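Local coordinates for protein lectin (PDB 4HR6) that probably binds carbohydrate, being a three-chain nontoxic seed lectin homologous to the type II ribosome-inactivating proteins, at residues R78-L83 with T136-L141; K119-I123 with L146-W150; Q164-V170 with E182-Y187. One frame throughout, in Å; residues are numbered along the deposited sequence.

Contact 1 of 3, residues R78-L83 with T136-L141; sequences RQTIVL and TFIPDL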
loop_
_atom_site.group_PDB
_atom_site.type_symbol
_atom_site.label_atom_id
_atom_site.label_comp_id
_atom_site.label_asym_id
_atom_site.label_seq_id
_atom_site.Cartn_x
_atom_site.Cartn_y
_atom_site.Cartn_z
ATOM N N ARG B 78 4.531 -21.386 -7.741
ATOM C CA ARG B 78 5.256 -20.434 -6.908
ATOM C C ARG B 78 5.176 -20.751 -5.399
ATOM O O ARG B 78 6.112 -20.447 -4.651
ATOM C CB ARG B 78 4.719 -19.021 -7.161
ATOM C CG ARG B 78 5.125 -18.427 -8.500
ATOM C CD ARG B 78 4.292 -17.207 -8.861
ATOM N NE ARG B 78 2.944 -17.601 -9.298
ATOM C CZ ARG B 78 1.931 -16.761 -9.438
ATOM N NH1 ARG B 78 2.090 -15.474 -9.166
ATOM N NH2 ARG B 78 0.748 -17.204 -9.847
ATOM N N GLN B 79 4.068 -21.351 -4.967
ATOM C CA GLN B 79 3.848 -21.706 -3.558
ATOM C C GLN B 79 4.615 -22.946 -3.105
ATOM O O GLN B 79 4.424 -23.429 -1.998
ATOM C CB GLN B 79 2.366 -21.895 -3.306
ATOM C CG GLN B 79 1.622 -20.581 -3.430
ATOM C CD GLN B 79 0.137 -20.760 -3.449
ATOM O OE1 GLN B 79 -0.488 -20.669 -4.498
ATOM N NE2 GLN B 79 -0.447 -21.014 -2.281
ATOM N N THR B 80 5.493 -23.433 -3.974
ATOM C CA THR B 80 6.327 -24.580 -3.731
ATOM C C THR B 80 7.815 -24.216 -3.824
ATOM O O THR B 80 8.676 -24.992 -3.445
ATOM C CB THR B 80 5.983 -25.638 -4.798
ATOM O OG1 THR B 80 4.752 -26.273 -4.423
ATOM C CG2 THR B 80 7.064 -26.678 -4.949
ATOM N N ILE B 81 8.133 -23.037 -4.332
ATOM C CA ILE B 81 9.500 -22.740 -4.687
ATOM C C ILE B 81 10.099 -21.772 -3.699
ATOM O O ILE B 81 9.569 -20.685 -3.495
ATOM C CB ILE B 81 9.572 -22.140 -6.100
ATOM C CG1 ILE B 81 9.115 -23.185 -7.123
ATOM C CG2 ILE B 81 10.977 -21.673 -6.413
ATOM C CD1 ILE B 81 8.659 -22.589 -8.430
ATOM N N VAL B 82 11.227 -22.160 -3.120
ATOM C CA VAL B 82 11.867 -21.367 -2.094
ATOM C C VAL B 82 12.559 -20.163 -2.707
ATOM O O VAL B 82 13.158 -20.268 -3.778
ATOM C CB VAL B 82 12.888 -22.190 -1.241
ATOM C CG1 VAL B 82 12.161 -23.189 -0.371
ATOM C CG2 VAL B 82 13.893 -22.936 -2.110
ATOM N N LEU B 83 12.457 -19.031 -2.012
ATOM C CA LEU B 83 13.139 -17.790 -2.342
ATOM C C LEU B 83 14.129 -17.466 -1.236
ATOM O O LEU B 83 13.935 -17.861 -0.082
ATOM C CB LEU B 83 12.139 -16.643 -2.444
ATOM C CG LEU B 83 10.984 -16.897 -3.411
ATOM C CD1 LEU B 83 10.106 -15.664 -3.473
ATOM C CD2 LEU B 83 11.535 -17.276 -4.783
ATOM N N THR B 136 15.595 -19.299 4.051
ATOM C CA THR B 136 14.693 -19.434 2.938
ATOM C C THR B 136 13.202 -19.298 3.363
ATOM O O THR B 136 12.833 -19.636 4.499
ATOM C CB THR B 136 15.059 -20.790 2.286
ATOM O OG1 THR B 136 15.852 -20.561 1.108
ATOM C CG2 THR B 136 13.920 -21.638 2.003
ATOM N N PHE B 137 12.359 -18.787 2.464
ATOM C CA PHE B 137 10.895 -18.820 2.653
ATOM C C PHE B 137 10.175 -19.210 1.371
ATOM O O PHE B 137 10.726 -19.077 0.286
ATOM C CB PHE B 137 10.370 -17.471 3.168
ATOM C CG PHE B 137 10.339 -16.375 2.139
ATOM C CD1 PHE B 137 11.479 -15.654 1.836
ATOM C CD2 PHE B 137 9.156 -16.044 1.495
ATOM C CE1 PHE B 137 11.449 -14.647 0.893
ATOM C CE2 PHE B 137 9.122 -15.034 0.546
ATOM C CZ PHE B 137 10.264 -14.336 0.248
ATOM N N ILE B 138 8.948 -19.691 1.517
ATOM C CA ILE B 138 8.075 -20.007 0.403
ATOM C C ILE B 138 6.923 -19.000 0.419
ATOM O O ILE B 138 6.285 -18.813 1.444
ATOM C CB ILE B 138 7.543 -21.449 0.499
ATOM C CG1 ILE B 138 8.712 -22.451 0.452
ATOM C CG2 ILE B 138 6.591 -21.762 -0.642
ATOM C CD1 ILE B 138 8.356 -23.846 0.923
ATOM N N PRO B 139 6.668 -18.327 -0.714
ATOM C CA PRO B 139 5.573 -17.366 -0.746
ATOM C C PRO B 139 4.229 -18.015 -0.525
ATOM O O PRO B 139 3.984 -19.118 -1.004
ATOM C CB PRO B 139 5.624 -16.787 -2.163
ATOM C CG PRO B 139 6.481 -17.700 -2.945
ATOM C CD PRO B 139 7.418 -18.364 -1.981
ATOM N N ASP B 140 3.364 -17.324 0.190
ATOM C CA ASP B 140 2.016 -17.804 0.425
ATOM C C ASP B 140 1.060 -16.914 -0.383
ATOM O O ASP B 140 1.498 -16.142 -1.224
ATOM C CB ASP B 140 1.726 -17.752 1.929
ATOM C CG ASP B 140 0.764 -18.856 2.394
ATOM O OD1 ASP B 140 0.763 -19.157 3.619
ATOM O OD2 ASP B 140 0.012 -19.412 1.549
ATOM N N LEU B 141 -0.232 -17.004 -0.102
ATOM C CA LEU B 141 -1.244 -16.264 -0.838
ATOM C C LEU B 141 -1.130 -14.750 -0.724
ATOM O O LEU B 141 -1.573 -14.017 -1.612
ATOM C CB LEU B 141 -2.636 -16.714 -0.385
ATOM C CG LEU B 141 -2.990 -18.132 -0.834
ATOM C CD1 LEU B 141 -4.265 -18.619 -0.168
ATOM C CD2 LEU B 141 -3.149 -18.164 -2.350
HETATM O O HOH W 1 2.810 -21.316 0.143
#

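Contact 2 of 3, residues K119-I123 with L146-W150; sequences KFRFI and LEDNW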
loop_
_atom_site.group_PDB
_atom_site.type_symbol
_atom_site.label_atom_id
_atom_site.label_comp_id
_atom_site.label_asym_id
_atom_site.label_seq_id
_atom_site.Cartn_x
_atom_site.Cartn_y
_atom_site.Cartn_z
ATOM N N LYS B 119 7.823 -3.958 -7.410
ATOM C CA LYS B 119 6.449 -3.492 -7.554
ATOM C C LYS B 119 5.780 -3.261 -6.196
ATOM O O LYS B 119 4.908 -2.386 -6.075
ATOM C CB LYS B 119 5.634 -4.520 -8.327
ATOM C CG LYS B 119 6.036 -4.724 -9.778
ATOM C CD LYS B 119 5.265 -5.903 -10.363
ATOM C CE LYS B 119 5.558 -6.113 -11.827
ATOM N NZ LYS B 119 4.897 -7.352 -12.310
ATOM N N PHE B 120 6.154 -4.080 -5.205
ATOM C CA PHE B 120 5.468 -4.136 -3.919
ATOM C C PHE B 120 6.450 -4.094 -2.730
ATOM O O PHE B 120 7.324 -4.944 -2.629
ATOM C CB PHE B 120 4.656 -5.418 -3.798
ATOM C CG PHE B 120 3.540 -5.537 -4.793
ATOM C CD1 PHE B 120 2.336 -4.886 -4.586
ATOM C CD2 PHE B 120 3.699 -6.304 -5.946
ATOM C CE1 PHE B 120 1.301 -4.999 -5.500
ATOM C CE2 PHE B 120 2.673 -6.419 -6.867
ATOM C CZ PHE B 120 1.468 -5.767 -6.640
ATOM N N ARG B 121 6.258 -3.127 -1.833
ATOM C CA ARG B 121 7.005 -3.028 -0.575
ATOM C C ARG B 121 6.883 -4.289 0.279
ATOM O O ARG B 121 7.866 -4.752 0.835
ATOM C CB ARG B 121 6.561 -1.793 0.216
ATOM C CG ARG B 121 6.960 -0.464 -0.432
ATOM C CD ARG B 121 7.143 0.642 0.624
ATOM N NE ARG B 121 7.672 1.868 0.034
ATOM C CZ ARG B 121 6.942 2.829 -0.547
ATOM N NH1 ARG B 121 5.612 2.748 -0.615
ATOM N NH2 ARG B 121 7.549 3.899 -1.060
ATOM N N PHE B 122 5.708 -4.902 0.311
ATOM C CA PHE B 122 5.511 -6.130 1.080
ATOM C C PHE B 122 6.425 -7.269 0.616
ATOM O O PHE B 122 6.940 -8.052 1.437
ATOM C CB PHE B 122 4.049 -6.568 1.008
ATOM C CG PHE B 122 3.750 -7.783 1.810
ATOM C CD1 PHE B 122 3.644 -7.702 3.187
ATOM C CD2 PHE B 122 3.596 -9.012 1.205
ATOM C CE1 PHE B 122 3.378 -8.833 3.947
ATOM C CE2 PHE B 122 3.336 -10.147 1.954
ATOM C CZ PHE B 122 3.215 -10.055 3.332
ATOM N N ILE B 123 6.651 -7.346 -0.696
ATOM C CA ILE B 123 7.495 -8.396 -1.252
ATOM C C ILE B 123 8.957 -8.032 -1.056
ATOM O O ILE B 123 9.754 -8.856 -0.681
ATOM C CB ILE B 123 7.174 -8.684 -2.746
ATOM C CG1 ILE B 123 5.758 -9.224 -2.865
ATOM C CG2 ILE B 123 8.152 -9.706 -3.325
ATOM C CD1 ILE B 123 5.281 -9.358 -4.299
ATOM N N LEU B 146 -0.815 -10.520 -4.642
ATOM C CA LEU B 146 -0.269 -9.257 -5.105
ATOM C C LEU B 146 0.286 -9.407 -6.524
ATOM O O LEU B 146 -0.001 -8.592 -7.392
ATOM C CB LEU B 146 0.837 -8.775 -4.178
ATOM C CG LEU B 146 0.443 -8.373 -2.758
ATOM C CD1 LEU B 146 1.706 -8.084 -1.943
ATOM C CD2 LEU B 146 -0.464 -7.164 -2.777
ATOM N N GLU B 147 1.067 -10.460 -6.760
ATOM C CA GLU B 147 1.666 -10.683 -8.082
ATOM C C GLU B 147 0.594 -10.805 -9.166
ATOM O O GLU B 147 0.667 -10.149 -10.203
ATOM C CB GLU B 147 2.542 -11.934 -8.070
ATOM C CG GLU B 147 3.821 -11.780 -7.244
ATOM C CD GLU B 147 4.591 -13.081 -7.096
ATOM O OE1 GLU B 147 4.172 -14.100 -7.662
ATOM O OE2 GLU B 147 5.614 -13.106 -6.399
ATOM N N ASP B 148 -0.403 -11.630 -8.899
ATOM C CA ASP B 148 -1.455 -11.902 -9.854
ATOM C C ASP B 148 -2.393 -10.706 -10.108
ATOM O O ASP B 148 -3.031 -10.644 -11.158
ATOM C CB ASP B 148 -2.271 -13.117 -9.404
ATOM C CG ASP B 148 -1.493 -14.426 -9.502
ATOM O OD1 ASP B 148 -0.422 -14.483 -10.139
ATOM O OD2 ASP B 148 -1.971 -15.412 -8.929
ATOM N N ASN B 149 -2.488 -9.767 -9.167
ATOM C CA ASN B 149 -3.416 -8.621 -9.310
ATOM C C ASN B 149 -2.789 -7.279 -9.620
ATOM O O ASN B 149 -3.491 -6.276 -9.660
ATOM C CB ASN B 149 -4.257 -8.482 -8.041
ATOM C CG ASN B 149 -5.333 -9.535 -7.951
ATOM O OD1 ASN B 149 -6.271 -9.523 -8.721
ATOM N ND2 ASN B 149 -5.188 -10.457 -7.041
ATOM N N TRP B 150 -1.474 -7.236 -9.844
ATOM C CA TRP B 150 -0.782 -5.953 -10.042
ATOM C C TRP B 150 -1.350 -5.110 -11.177
ATOM O O TRP B 150 -1.478 -3.888 -11.059
ATOM C CB TRP B 150 0.695 -6.203 -10.316
ATOM C CG TRP B 150 1.461 -4.995 -10.600
ATOM C CD1 TRP B 150 1.735 -3.988 -9.736
ATOM C CD2 TRP B 150 2.114 -4.656 -11.832
ATOM N NE1 TRP B 150 2.514 -3.032 -10.350
ATOM C CE2 TRP B 150 2.751 -3.411 -11.639
ATOM C CE3 TRP B 150 2.206 -5.276 -13.084
ATOM C CZ2 TRP B 150 3.479 -2.770 -12.644
ATOM C CZ3 TRP B 150 2.931 -4.644 -14.088
ATOM C CH2 TRP B 150 3.571 -3.406 -13.857
HETATM O O HOH W 2 2.758 -8.785 -11.114
#

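Contact 3 of 3, residues Q164-V170 with E182-Y187; sequences QGLFGSV and EVDSIY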
loop_
_atom_site.group_PDB
_atom_site.type_symbol
_atom_site.label_atom_id
_atom_site.label_comp_id
_atom_site.label_asym_id
_atom_site.label_seq_id
_atom_site.Cartn_x
_atom_site.Cartn_y
_atom_site.Cartn_z
ATOM N N GLN B 164 -13.464 9.786 -6.283
ATOM C CA GLN B 164 -13.207 9.900 -4.838
ATOM C C GLN B 164 -12.331 8.769 -4.278
ATOM O O GLN B 164 -12.465 8.416 -3.114
ATOM C CB GLN B 164 -14.544 9.888 -4.057
ATOM C CG GLN B 164 -15.575 10.926 -4.482
ATOM C CD GLN B 164 -15.438 12.234 -3.720
ATOM O OE1 GLN B 164 -14.344 12.619 -3.293
ATOM N NE2 GLN B 164 -16.560 12.920 -3.537
ATOM N N GLY B 165 -11.483 8.171 -5.110
ATOM C CA GLY B 165 -10.576 7.118 -4.646
ATOM C C GLY B 165 -11.210 5.749 -4.550
ATOM O O GLY B 165 -10.597 4.812 -4.045
ATOM N N LEU B 166 -12.431 5.622 -5.061
ATOM C CA LEU B 166 -13.111 4.348 -5.091
ATOM C C LEU B 166 -12.790 3.575 -6.368
ATOM O O LEU B 166 -12.742 4.134 -7.467
ATOM C CB LEU B 166 -14.625 4.552 -4.981
ATOM C CG LEU B 166 -15.070 5.004 -3.578
ATOM C CD1 LEU B 166 -16.274 5.929 -3.648
ATOM C CD2 LEU B 166 -15.376 3.801 -2.705
ATOM N N PHE B 167 -12.607 2.274 -6.206
ATOM C CA PHE B 167 -12.318 1.381 -7.307
ATOM C C PHE B 167 -13.591 1.104 -8.110
ATOM O O PHE B 167 -14.699 1.235 -7.598
ATOM C CB PHE B 167 -11.776 0.056 -6.758
ATOM C CG PHE B 167 -10.366 0.131 -6.225
ATOM C CD1 PHE B 167 -9.733 -1.026 -5.825
ATOM C CD2 PHE B 167 -9.660 1.326 -6.182
ATOM C CE1 PHE B 167 -8.431 -1.008 -5.356
ATOM C CE2 PHE B 167 -8.357 1.352 -5.723
ATOM C CZ PHE B 167 -7.742 0.181 -5.314
ATOM N N GLY B 168 -13.418 0.718 -9.368
ATOM C CA GLY B 168 -14.539 0.322 -10.211
ATOM C C GLY B 168 -14.883 -1.125 -9.967
ATOM O O GLY B 168 -15.978 -1.566 -10.271
ATOM N N SER B 169 -13.936 -1.862 -9.402
ATOM C CA SER B 169 -14.109 -3.268 -9.145
ATOM C C SER B 169 -13.320 -3.676 -7.891
ATOM O O SER B 169 -12.302 -3.070 -7.560
ATOM C CB SER B 169 -13.674 -4.059 -10.391
ATOM O OG SER B 169 -12.992 -5.251 -10.047
ATOM N N VAL B 170 -13.799 -4.700 -7.200
ATOM C CA VAL B 170 -13.133 -5.216 -6.006
ATOM C C VAL B 170 -11.888 -6.020 -6.381
ATOM O O VAL B 170 -11.912 -6.781 -7.334
ATOM C CB VAL B 170 -14.098 -6.101 -5.191
ATOM C CG1 VAL B 170 -13.374 -6.827 -4.068
ATOM C CG2 VAL B 170 -15.225 -5.252 -4.626
ATOM N N GLU B 182 -11.144 -8.007 0.818
ATOM C CA GLU B 182 -11.672 -7.394 -0.393
ATOM C C GLU B 182 -11.481 -5.884 -0.329
ATOM O O GLU B 182 -12.037 -5.219 0.527
ATOM C CB GLU B 182 -13.150 -7.735 -0.549
ATOM C CG GLU B 182 -13.431 -9.224 -0.665
ATOM C CD GLU B 182 -14.914 -9.572 -0.595
ATOM O OE1 GLU B 182 -15.763 -8.651 -0.604
ATOM O OE2 GLU B 182 -15.230 -10.782 -0.525
ATOM N N VAL B 183 -10.678 -5.356 -1.238
ATOM C CA VAL B 183 -10.347 -3.944 -1.279
ATOM C C VAL B 183 -11.109 -3.276 -2.439
ATOM O O VAL B 183 -11.058 -3.738 -3.585
ATOM C CB VAL B 183 -8.824 -3.776 -1.487
ATOM C CG1 VAL B 183 -8.442 -2.317 -1.578
ATOM C CG2 VAL B 183 -8.074 -4.468 -0.372
ATOM N N ASP B 184 -11.788 -2.177 -2.138
ATOM C CA ASP B 184 -12.615 -1.488 -3.119
ATOM C C ASP B 184 -12.328 0.003 -3.183
ATOM O O ASP B 184 -13.114 0.754 -3.742
ATOM C CB ASP B 184 -14.094 -1.748 -2.813
ATOM C CG ASP B 184 -14.570 -1.044 -1.554
ATOM O OD1 ASP B 184 -15.703 -0.508 -1.577
ATOM O OD2 ASP B 184 -13.807 -1.004 -0.556
ATOM N N SER B 185 -11.188 0.432 -2.630
ATOM C CA SER B 185 -10.801 1.841 -2.652
ATOM C C SER B 185 -9.321 1.971 -2.378
ATOM O O SER B 185 -8.676 1.018 -1.980
ATOM C CB SER B 185 -11.579 2.640 -1.592
ATOM O OG SER B 185 -11.097 2.348 -0.294
ATOM N N ILE B 186 -8.787 3.164 -2.568
ATOM C CA ILE B 186 -7.396 3.409 -2.237
ATOM C C ILE B 186 -7.113 3.596 -0.740
ATOM O O ILE B 186 -5.958 3.679 -0.358
ATOM C CB ILE B 186 -6.868 4.671 -2.907
ATOM C CG1 ILE B 186 -7.779 5.853 -2.576
ATOM C CG2 ILE B 186 -6.715 4.448 -4.398
ATOM C CD1 ILE B 186 -7.024 7.149 -2.515
ATOM N N TYR B 187 -8.152 3.668 0.095
ATOM C CA TYR B 187 -7.992 4.106 1.480
ATOM C C TYR B 187 -7.593 2.936 2.352
ATOM O O TYR B 187 -8.078 2.809 3.468
ATOM C CB TYR B 187 -9.286 4.781 1.983
ATOM C CG TYR B 187 -9.658 5.939 1.106
ATOM C CD1 TYR B 187 -10.770 5.891 0.281
ATOM C CD2 TYR B 187 -8.853 7.042 1.041
ATOM C CE1 TYR B 187 -11.095 6.943 -0.553
ATOM C CE2 TYR B 187 -9.159 8.096 0.204
ATOM C CZ TYR B 187 -10.290 8.034 -0.579
ATOM O OH TYR B 187 -10.579 9.081 -1.405
#

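Contact 1 of 3, residues R78-L83 with T136-L141
Leu83 and Phe137 form a lone antiparallel bridge, a hydrogen-bonded pair that joins two interhelical loops of the ribosome-inactivating-protein fold; it illustrates how two irregular segments can be paired by one bridge and packed around it. Leu83 N donates to Phe137 O at 2.9 Å, almost straight at 178°, and the return bond from Phe137 N to Leu83 O measures 3.1 Å. The Phe137 side chain begins by pointing away, but CG lies between the backbone N and the carbonyl carbon (chi1 74°), which folds the ring back over Leu83. Leu83 CB then faces the ring in a CH-pi contact, 4.3 Å from its centroid, while CD1 meets the CD corner of Pro139. Pro139 is buried, like Leu83, its CG resting 3.3 Å from Arg78 O. The guanidinium of Arg78 turns elsewhere, to salt bridges with Glu71, Glu147 and Asp148. The side chain of Ile81 points away and packs on helix 103-119, while its carbonyl oxygen stays against Pro139 CD.

The flank next to this apolar cluster is more exposed, although Thr136 CG2 and Val82 CG1 are in tight contact there at 3.3 Å. Ile138 CG1 meets the same valine branch at a slant, and Ile138 CG2 meets Gln79 O. The loose part is the Gln79-Leu141 end, where the Gln79 side chain extends past Pro139 O until NE2 lies near Leu141 CD2. A water bridges the two backbones here, donating to Pro139 O at 2.7 Å and, weakly, to Gln79 O at 3.4 Å.

Contact 2 of 3, residues K119-I123 with L146-W150
Lys119 runs across one face of the indole of Trp150, and its side chain offers a worked example of how a long aliphatic stem and a charged tip can share one aromatic face. CB starts beside the pyrrole nitrogen, 4.0 Å from Trp150 NE1, whose N-H is bonded to Leu197 O. CG advances between Trp150 NE1 and CE2, and CD reaches the ring fusion, 3.7 Å from Trp150 CD2. CE comes over the six-membered ring, 3.6 Å from its centroid and 7° off the normal, a CH-pi contact. NZ completes the run as a cation-pi partner of the same ring, 4.0 Å from the centroid, and continues to a salt bridge with Glu116. A water accepts from Lys119 NZ at 2.8 Å and donates to Glu147 O, so the ammonium is also linked to the opposing helix backbone. The stem keeps this course because it is extended beyond CG.

Phe120 packs next to it. Leu146 CB stands over the centre of its ring, 3.8 Å above the plane, and Leu146 CD2 touches its CE1. Phe120 CZ reaches Trp150 CD1 at 3.6 Å, the two ring planes meeting obliquely at 76°. On its other branch, Leu146 CD1 fits against Phe122 CD2, 3.8 Å away.

The whole is buried. It lies where helix 103-119 gives way to helix 121-132 at Phe120, against the N-terminal half of helix 141-159; Leu146 also touches Leu173 of strand 166-174, and Phe122 stacks on Tyr264 of a neighbouring Lectin chain.

Contact 3 of 3, residues Q164-V170 with E182-Y187
The beta hairpin of strands 166-174 and 180-185 is paired here at its open end, with Leu166 opposite Ser185 as an antiparallel non-hydrogen-bonded pair. As the pairing requires, the bonds flank it: Ile186 N donates to Gly165 O at 2.9 Å and Phe167 N to Asp184 O, also at 2.9 Å. They differ in approach. The first comes nearly head-on to its carbonyl, whereas the second donor stands 48° out of the carbonyl plane.

Phe167 lays its ring across the opposing backbone, with Ser185 N 3.7 Å above the ring plane. Its CE2 reaches the Ile186 CG2 methyl and its CE1 the CG1 branch of Val183, so the ring spans residues 183 to 186. Gly165, with positive phi, brings its CA within 3.8 Å of Tyr187 OH. Ile186 CG1 sits 3.3 Å from Gly165 O and also lies over the centre of the Tyr187 ring. The phenol of Tyr187 reaches past the glycine, and OH donates to Gln164 O at 2.6 Å, from above the carbonyl plane although the oxygen lies at the ring edge. At the other end, beyond the corner at Gly168 and Ser169, Val170 CG1 meets Glu182 CB at 3.6 Å.

The side carrying Leu166 and Ser185 looks toward a neighbouring Lectin chain, where Phe48 packs on Leu166 and Val131 O of that chain is hydrogen-bonded to Ser185 OG; Asp184 forms a salt bridge with Arg8 of the same chain. Just past the strand end, Tyr187 N donates to Ser185 OG at 3.3 Å, an ST turn that finishes the second strand of an antiparallel two-stranded hairpin.

In the fold
From the N terminus the chain first builds the five-stranded mixed sheet, then enters the helical region where contacts 1 and 2 form. Contact 1 opens at 78-83 and contact 2 at 119-123, before contact 1 closes at 136-141 and contact 2 at 146-150. The two loops therefore cross, and they touch through the salt bridges of Arg78 with Glu147 and Asp148, tying the loop after helix 67-74 to helix 141-159. Contact 2 ties the junction of helices 103-119 and 121-132 to that same helix. Contact 3 follows in series and closes only the short hairpin beyond it. Its centre lies about 17 Å from that of contact 2, and it touches neither.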